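Local coordinates for ribose-phosphate pyrophosphokinase (Sulfolobus solfataricus, PDB 4TWB), which transfers the pyrophosphoryl group of ATP to ribose 5-phosphate, making the central nucleotide precursor phosphoribosyl pyrophosphate with the help of magnesium, at residues T9-D13 with N269-V273; S15-L20 with D282-A288. All coordinates share one frame; numbering follows the deposited sequence.

Contact 1 (T9-D13 with N269-V273); sequences TNGID and NTINV
The amide of Asn10 turns one face to the backbone of Asn269 to Ile271, and the carbonyl oxygen Ile271 O stands almost directly above Asn10 CG at 3.7 Å. From the same side, but tilted well towards the plane, Thr270 O approaches Asn10 ND2 at 3.6 Å. Asn269 O, also on this side, touches both Asn10 CB and Ile12 CD1, 3.4 Å from each. Beyond the oxygen end Asn10 OD1 meets Asn272 CB at 3.4 Å; the Asn10 and Asn272 side chains cross at about a right angle, with their amide planes 29° apart. The second flat group, the amide of Asn269, has the end of Ile12 lying over one face: Ile12 CG1 covers Asn269 ND2 at 3.6 Å, and Ile12 CD1 sits above Asn269 OD1 at 4.1 Å. Asn10 O comes to the same amide nearer its edge, 3.6 Å from Asn269 ND2. With chi1 at 63°, Asn269 CG lies between its own backbone N and carbonyl carbon, which tucks the amide beneath the isoleucine. Gly11, the N-cap of helix 12-20, has a phi of 94°, where a CB would press on Asn10 O. Thr9 OG1 donates to Asp13 OD1 across this turn. The turn into helix 12-20, with its first residue Ile12, thus joins the N-terminal domain to the phosphoribosyltransferase domain, both PRTase-like, by van der Waals and amide-face packing, while Val283, His246 and Thr55 satisfy polar atoms of Asn269 and Thr270.

Contact 2 (S15-L20 with D282-A288); sequences SLSKIL and DVSQSIA
Ser15 and Ser284 bring their hydroxyls together where helices 15-20 and 284-288 approach, Ser15 OG lying 2.6 Å from Ser284 OG. With chi1 near 79°, Ser15 OG sits between its backbone N and carbonyl carbon, a position from which it donates a weak, 3.3 Å hydrogen bond to Asp282 OD2. The other carboxylate oxygen, Asp282 OD1, accepts from Ser284 N at 2.9 Å, the donor standing above the carboxylate plane; this is an Asx turn at the start of the helix. Asn269 ND2 bonds weakly to the same oxygen. Replacing Asp282 by alanine removes the carboxylate, which is likely to leave Ser284 N and Asn269 ND2 without this acceptor and Ser15 OG without its weak partner. Beside the serines the contact turns apolar. Leu16 forks across the partner helix: its CD2 rests against Ser284 O and Ala288 CB, and its CD1 reaches Ile287 CG2 at 4.1 Å, the two side chains crossing at about a right angle. Ile19 lies against the same turn, with CG2 3.7 Å from Ala288 CB and CD1 near Ser284 CB and the backbone N of Gln285. The Gln285 side chain sets out away from helix 15-20, but a bend at chi2 (52°) brings OE1 back to 3.6 Å from Ile19 CD1; a crystal neighbour also touches this glutamine. Leu20 CD2 adds a looser touch on Ala288 CB. The short helix axes come within 9.7 Å and cross at -53°. The chain's last helix, 284-289, thus packs on its first, 12-20, whose Leu16 rests on Ile3 of strand 2-5 in the seven-stranded sheet, while Ser286 OG and Asp282 O bond to Gln147 of helix 145-155.

Both contacts use helix 12-20 of the N-terminal half, contact 1 at its start and contact 2 along its later turns, and both join it to the C-terminal half. Their centres are 11 Å apart and they touch directly: the weak hydrogen bond from Asn269 ND2 to Asp282 OD1 spans 3.2 Å, while Ile12 CA packs on Ser284 OG at 3.8 Å. Of the two, contact 1 lies nearer the substrate sites. The Ile271 side chain is about 9 Å from that of Ser220, which binds ribose 5-phosphate, about 10 Å from that of the ATP-binding residue Arg93 and about 12 Å from a bound AMP. Contact 2 lies away from these sites.

Contact 1 (T9-D13 with N269-V273)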
ATOM      1  N   THR A   9      -6.945  -9.273 -10.857  1.00 41.35           N
ATOM      2  CA  THR A   9      -7.483 -10.600 -11.029  1.00 39.20           C
ATOM      3  C   THR A   9      -6.568 -11.120 -12.110  1.00 58.87           C
ATOM      4  O   THR A   9      -6.062 -10.327 -12.915  1.00 82.16           O
ATOM      5  CB  THR A   9      -8.895 -10.533 -11.597  1.00 43.57           C
ATOM      6  OG1 THR A   9      -8.829 -10.259 -13.003  1.00 48.49           O
ATOM      7  CG2 THR A   9      -9.679  -9.436 -10.916  1.00 30.94           C
ATOM      8  N   ASN A  10      -6.306 -12.419 -12.154  1.00 39.99           N
ATOM      9  CA  ASN A  10      -5.423 -12.884 -13.223  1.00 44.29           C
ATOM     10  C   ASN A  10      -6.199 -13.717 -14.221  1.00 53.03           C
ATOM     11  O   ASN A  10      -5.761 -14.773 -14.663  1.00 58.49           O
ATOM     12  CB  ASN A  10      -4.212 -13.624 -12.665  1.00 57.51           C
ATOM     13  CG  ASN A  10      -3.261 -12.700 -11.932  1.00 54.80           C
ATOM     14  OD1 ASN A  10      -2.519 -11.930 -12.551  1.00 41.02           O
ATOM     15  ND2 ASN A  10      -3.270 -12.779 -10.602  1.00 46.53           N
ATOM     16  N   GLY A  11      -7.374 -13.208 -14.567  1.00 57.65           N
ATOM     17  CA  GLY A  11      -8.307 -13.926 -15.406  1.00 41.91           C
ATOM     18  C   GLY A  11      -9.280 -14.681 -14.530  1.00 43.32           C
ATOM     19  O   GLY A  11     -10.287 -15.198 -15.007  1.00 54.12           O
ATOM     20  N   ILE A  12      -8.979 -14.739 -13.239  1.00 34.93           N
ATOM     21  CA  ILE A  12      -9.767 -15.559 -12.330  1.00 41.07           C
ATOM     22  C   ILE A  12     -11.219 -15.098 -12.223  1.00 47.78           C
ATOM     23  O   ILE A  12     -12.129 -15.927 -12.130  1.00 48.77           O
ATOM     24  CB  ILE A  12      -9.142 -15.630 -10.926  1.00 35.46           C
ATOM     25  CG1 ILE A  12      -7.853 -16.438 -10.960  1.00 25.08           C
ATOM     26  CG2 ILE A  12     -10.106 -16.268  -9.949  1.00 22.10           C
ATOM     27  CD1 ILE A  12      -7.177 -16.538  -9.618  1.00 28.94           C
ATOM     28  N   ASP A  13     -11.433 -13.784 -12.237  1.00 41.42           N
ATOM     29  CA  ASP A  13     -12.788 -13.238 -12.195  1.00 46.68           C
ATOM     30  C   ASP A  13     -13.595 -13.667 -13.432  1.00 48.87           C
ATOM     31  O   ASP A  13     -14.754 -14.060 -13.324  1.00 42.94           O
ATOM     32  CB  ASP A  13     -12.759 -11.707 -12.061  1.00 38.60           C
ATOM     33  CG  ASP A  13     -12.023 -11.022 -13.214  1.00 54.81           C
ATOM     34  OD1 ASP A  13     -11.058 -11.611 -13.770  1.00 59.08           O
ATOM     35  OD2 ASP A  13     -12.407  -9.885 -13.561  1.00 43.58           O
ATOM     36  N   ASN A 269      -2.132 -19.225 -11.425  1.00 35.69           N
ATOM     37  CA  ASN A 269      -2.507 -17.848 -11.649  1.00 31.83           C
ATOM     38  C   ASN A 269      -3.042 -17.131 -10.409  1.00 36.80           C
ATOM     39  O   ASN A 269      -3.920 -16.269 -10.501  1.00 35.35           O
ATOM     40  CB  ASN A 269      -3.483 -17.738 -12.830  1.00 29.36           C
ATOM     41  CG  ASN A 269      -4.803 -18.459 -12.583  1.00 37.96           C
ATOM     42  OD1 ASN A 269      -4.907 -19.311 -11.704  1.00 34.40           O
ATOM     43  ND2 ASN A 269      -5.823 -18.109 -13.367  1.00 36.75           N
ATOM     44  N   THR A 270      -2.512 -17.477  -9.241  1.00 34.96           N
ATOM     45  CA  THR A 270      -2.745 -16.640  -8.071  1.00 33.40           C
ATOM     46  C   THR A 270      -1.834 -15.432  -8.225  1.00 38.70           C
ATOM     47  O   THR A 270      -2.044 -14.405  -7.606  1.00 35.45           O
ATOM     48  CB  THR A 270      -2.406 -17.355  -6.760  1.00 37.09           C
ATOM     49  OG1 THR A 270      -1.032 -17.746  -6.772  1.00 35.23           O
ATOM     50  CG2 THR A 270      -3.283 -18.586  -6.568  1.00 31.60           C
ATOM     51  N   ILE A 271      -0.820 -15.578  -9.074  1.00 42.96           N
ATOM     52  CA  ILE A 271       0.171 -14.543  -9.345  1.00 34.83           C
ATOM     53  C   ILE A 271       0.176 -14.240 -10.846  1.00 51.18           C
ATOM     54  O   ILE A 271      -0.365 -15.018 -11.639  1.00 57.06           O
ATOM     55  CB  ILE A 271       1.583 -15.045  -8.952  1.00 42.54           C
ATOM     56  CG1 ILE A 271       1.605 -15.454  -7.488  1.00 39.06           C
ATOM     57  CG2 ILE A 271       2.631 -13.993  -9.200  1.00 57.38           C
ATOM     58  CD1 ILE A 271       0.991 -14.450  -6.598  1.00 32.47           C
ATOM     59  N   ASN A 272       0.787 -13.120 -11.237  1.00 53.46           N
ATOM     60  CA  ASN A 272       1.007 -12.811 -12.646  1.00 56.44           C
ATOM     61  C   ASN A 272       2.399 -13.287 -13.122  1.00 60.41           C
ATOM     62  O   ASN A 272       3.377 -13.102 -12.396  1.00 67.43           O
ATOM     63  CB  ASN A 272       0.857 -11.309 -12.840  1.00 49.10           C
ATOM     64  CG  ASN A 272       0.828 -10.908 -14.298  1.00 78.72           C
ATOM     65  OD1 ASN A 272       0.510 -11.719 -15.177  1.00 78.81           O
ATOM     66  ND2 ASN A 272       1.152  -9.645 -14.569  1.00 70.27           N
ATOM     67  N   VAL A 273       2.507 -13.884 -14.320  1.00 65.89           N
ATOM     68  CA  VAL A 273       3.810 -14.422 -14.777  1.00 55.52           C
ATOM     69  C   VAL A 273       4.259 -14.198 -16.267  1.00 73.72           C
ATOM     70  O   VAL A 273       4.015 -13.151 -16.865  1.00 63.49           O
ATOM     71  CB  VAL A 273       3.955 -15.931 -14.400  1.00 71.92           C
ATOM     72  CG1 VAL A 273       5.302 -16.172 -13.764  1.00 87.12           C
ATOM     73  CG2 VAL A 273       2.859 -16.382 -13.441  1.00 47.03           C
TER

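Contact 2 (S15-L20 with D282-A288)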
ATOM      1  N   SER A  15     -12.979 -16.292 -15.610  1.00 46.46           N
ATOM      2  CA  SER A  15     -13.233 -17.721 -15.714  1.00 57.86           C
ATOM      3  C   SER A  15     -14.165 -18.215 -14.592  1.00 48.57           C
ATOM      4  O   SER A  15     -14.931 -19.153 -14.794  1.00 52.60           O
ATOM      5  CB  SER A  15     -11.936 -18.549 -15.857  1.00 46.18           C
ATOM      6  OG  SER A  15     -11.276 -18.736 -14.625  1.00 56.00           O
ATOM      7  N   LEU A  16     -14.137 -17.564 -13.434  1.00 38.80           N
ATOM      8  CA  LEU A  16     -15.120 -17.880 -12.401  1.00 45.53           C
ATOM      9  C   LEU A  16     -16.540 -17.506 -12.843  1.00 53.09           C
ATOM     10  O   LEU A  16     -17.524 -18.103 -12.397  1.00 50.30           O
ATOM     11  CB  LEU A  16     -14.797 -17.173 -11.084  1.00 37.38           C
ATOM     12  CG  LEU A  16     -13.823 -17.850 -10.116  1.00 53.70           C
ATOM     13  CD1 LEU A  16     -13.814 -17.061  -8.818  1.00 33.70           C
ATOM     14  CD2 LEU A  16     -14.166 -19.334  -9.856  1.00 30.92           C
ATOM     15  N   SER A  17     -16.635 -16.504 -13.710  1.00 44.10           N
ATOM     16  CA  SER A  17     -17.925 -16.082 -14.243  1.00 52.14           C
ATOM     17  C   SER A  17     -18.526 -17.157 -15.148  1.00 54.01           C
ATOM     18  O   SER A  17     -19.707 -17.474 -15.042  1.00 56.85           O
ATOM     19  CB  SER A  17     -17.775 -14.770 -15.021  1.00 52.65           C
ATOM     20  OG  SER A  17     -19.026 -14.340 -15.518  1.00 37.20           O
ATOM     21  N   LYS A  18     -17.713 -17.706 -16.047  1.00 44.99           N
ATOM     22  CA  LYS A  18     -18.140 -18.818 -16.890  1.00 51.32           C
ATOM     23  C   LYS A  18     -18.521 -20.022 -16.035  1.00 50.45           C
ATOM     24  O   LYS A  18     -19.657 -20.489 -16.074  1.00 54.44           O
ATOM     25  CB  LYS A  18     -17.035 -19.205 -17.886  1.00 49.72           C
ATOM     26  CG  LYS A  18     -16.727 -18.111 -18.922  1.00 58.55           C
ATOM     27  CD  LYS A  18     -15.698 -18.553 -19.964  1.00 83.19           C
ATOM     28  CE  LYS A  18     -16.285 -19.535 -20.992  1.00110.70           C
ATOM     29  NZ  LYS A  18     -16.363 -20.961 -20.526  1.00 70.36           N
ATOM     30  N   ILE A  19     -17.567 -20.502 -15.248  1.00 40.87           N
ATOM     31  CA  ILE A  19     -17.748 -21.684 -14.410  1.00 40.45           C
ATOM     32  C   ILE A  19     -18.996 -21.657 -13.538  1.00 46.20           C
ATOM     33  O   ILE A  19     -19.679 -22.676 -13.393  1.00 61.25           O
ATOM     34  CB  ILE A  19     -16.520 -21.908 -13.499  1.00 43.67           C
ATOM     35  CG1 ILE A  19     -15.301 -22.280 -14.348  1.00 35.44           C
ATOM     36  CG2 ILE A  19     -16.785 -22.979 -12.465  1.00 28.05           C
ATOM     37  CD1 ILE A  19     -14.007 -22.273 -13.578  1.00 37.41           C
ATOM     38  N   LEU A  20     -19.297 -20.509 -12.945  1.00 46.09           N
ATOM     39  CA  LEU A  20     -20.421 -20.431 -12.022  1.00 47.03           C
ATOM     40  C   LEU A  20     -21.666 -19.887 -12.701  1.00 52.18           C
ATOM     41  O   LEU A  20     -22.758 -19.923 -12.127  1.00 49.98           O
ATOM     42  CB  LEU A  20     -20.061 -19.552 -10.833  1.00 50.67           C
ATOM     43  CG  LEU A  20     -18.916 -20.074  -9.980  1.00 53.45           C
ATOM     44  CD1 LEU A  20     -18.491 -19.009  -8.975  1.00 50.03           C
ATOM     45  CD2 LEU A  20     -19.359 -21.344  -9.273  1.00 46.99           C
ATOM     46  N   ASP A 282      -4.543 -22.631 -14.192  1.00 40.10           N
ATOM     47  CA  ASP A 282      -5.634 -21.735 -13.801  1.00 37.34           C
ATOM     48  C   ASP A 282      -6.439 -22.430 -12.700  1.00 38.74           C
ATOM     49  O   ASP A 282      -7.135 -23.410 -12.947  1.00 39.95           O
ATOM     50  CB  ASP A 282      -6.508 -21.395 -15.020  1.00 28.32           C
ATOM     51  CG  ASP A 282      -7.819 -20.727 -14.651  1.00 50.53           C
ATOM     52  OD1 ASP A 282      -8.016 -20.390 -13.460  1.00 38.52           O
ATOM     53  OD2 ASP A 282      -8.654 -20.546 -15.573  1.00 51.02           O
ATOM     54  N   VAL A 283      -6.322 -21.921 -11.484  1.00 32.13           N
ATOM     55  CA  VAL A 283      -6.896 -22.573 -10.319  1.00 34.26           C
ATOM     56  C   VAL A 283      -8.325 -22.130 -10.026  1.00 44.06           C
ATOM     57  O   VAL A 283      -8.846 -22.405  -8.937  1.00 40.88           O
ATOM     58  CB  VAL A 283      -6.056 -22.298  -9.053  1.00 40.77           C
ATOM     59  CG1 VAL A 283      -4.725 -23.030  -9.138  1.00 31.43           C
ATOM     60  CG2 VAL A 283      -5.855 -20.784  -8.855  1.00 29.99           C
ATOM     61  N   SER A 284      -8.956 -21.448 -10.983  1.00 38.29           N
ATOM     62  CA  SER A 284     -10.348 -21.025 -10.813  1.00 35.99           C
ATOM     63  C   SER A 284     -11.258 -22.221 -10.506  1.00 38.97           C
ATOM     64  O   SER A 284     -12.134 -22.151  -9.647  1.00 35.69           O
ATOM     65  CB  SER A 284     -10.843 -20.312 -12.064  1.00 32.93           C
ATOM     66  OG  SER A 284      -9.940 -19.304 -12.441  1.00 43.78           O
ATOM     67  N   GLN A 285     -11.045 -23.318 -11.224  1.00 47.02           N
ATOM     68  CA  GLN A 285     -11.825 -24.532 -11.003  1.00 45.41           C
ATOM     69  C   GLN A 285     -11.761 -25.013  -9.538  1.00 41.70           C
ATOM     70  O   GLN A 285     -12.777 -25.406  -8.958  1.00 44.29           O
ATOM     71  CB  GLN A 285     -11.378 -25.633 -11.973  1.00 49.39           C
ATOM     72  CG  GLN A 285     -12.371 -26.780 -12.104  1.00 90.62           C
ATOM     73  CD  GLN A 285     -13.789 -26.310 -12.431  1.00102.32           C
ATOM     74  OE1 GLN A 285     -14.075 -25.882 -13.558  1.00 78.04           O
ATOM     75  NE2 GLN A 285     -14.691 -26.410 -11.444  1.00 67.11           N
ATOM     76  N   SER A 286     -10.571 -24.971  -8.942  1.00 37.76           N
ATOM     77  CA  SER A 286     -10.401 -25.334  -7.538  1.00 27.84           C
ATOM     78  C   SER A 286     -11.062 -24.330  -6.594  1.00 41.47           C
ATOM     79  O   SER A 286     -11.602 -24.705  -5.545  1.00 38.52           O
ATOM     80  CB  SER A 286      -8.919 -25.478  -7.189  1.00 29.09           C
ATOM     81  OG  SER A 286      -8.340 -26.620  -7.810  1.00 49.91           O
ATOM     82  N   ILE A 287     -11.013 -23.047  -6.955  1.00 41.32           N
ATOM     83  CA  ILE A 287     -11.646 -22.010  -6.141  1.00 38.26           C
ATOM     84  C   ILE A 287     -13.166 -22.181  -6.173  1.00 38.82           C
ATOM     85  O   ILE A 287     -13.825 -22.046  -5.144  1.00 33.34           O
ATOM     86  CB  ILE A 287     -11.246 -20.584  -6.596  1.00 38.66           C
ATOM     87  CG1 ILE A 287      -9.809 -20.269  -6.188  1.00 38.57           C
ATOM     88  CG2 ILE A 287     -12.144 -19.548  -5.975  1.00 33.51           C
ATOM     89  CD1 ILE A 287      -9.176 -19.159  -7.029  1.00 29.45           C
ATOM     90  N   ALA A 288     -13.709 -22.510  -7.347  1.00 40.81           N
ATOM     91  CA  ALA A 288     -15.155 -22.678  -7.518  1.00 37.20           C
ATOM     92  C   ALA A 288     -15.739 -23.722  -6.586  1.00 44.72           C
ATOM     93  O   ALA A 288     -16.801 -23.508  -5.997  1.00 43.15           O
ATOM     94  CB  ALA A 288     -15.497 -23.017  -8.959  1.00 24.10           C
TER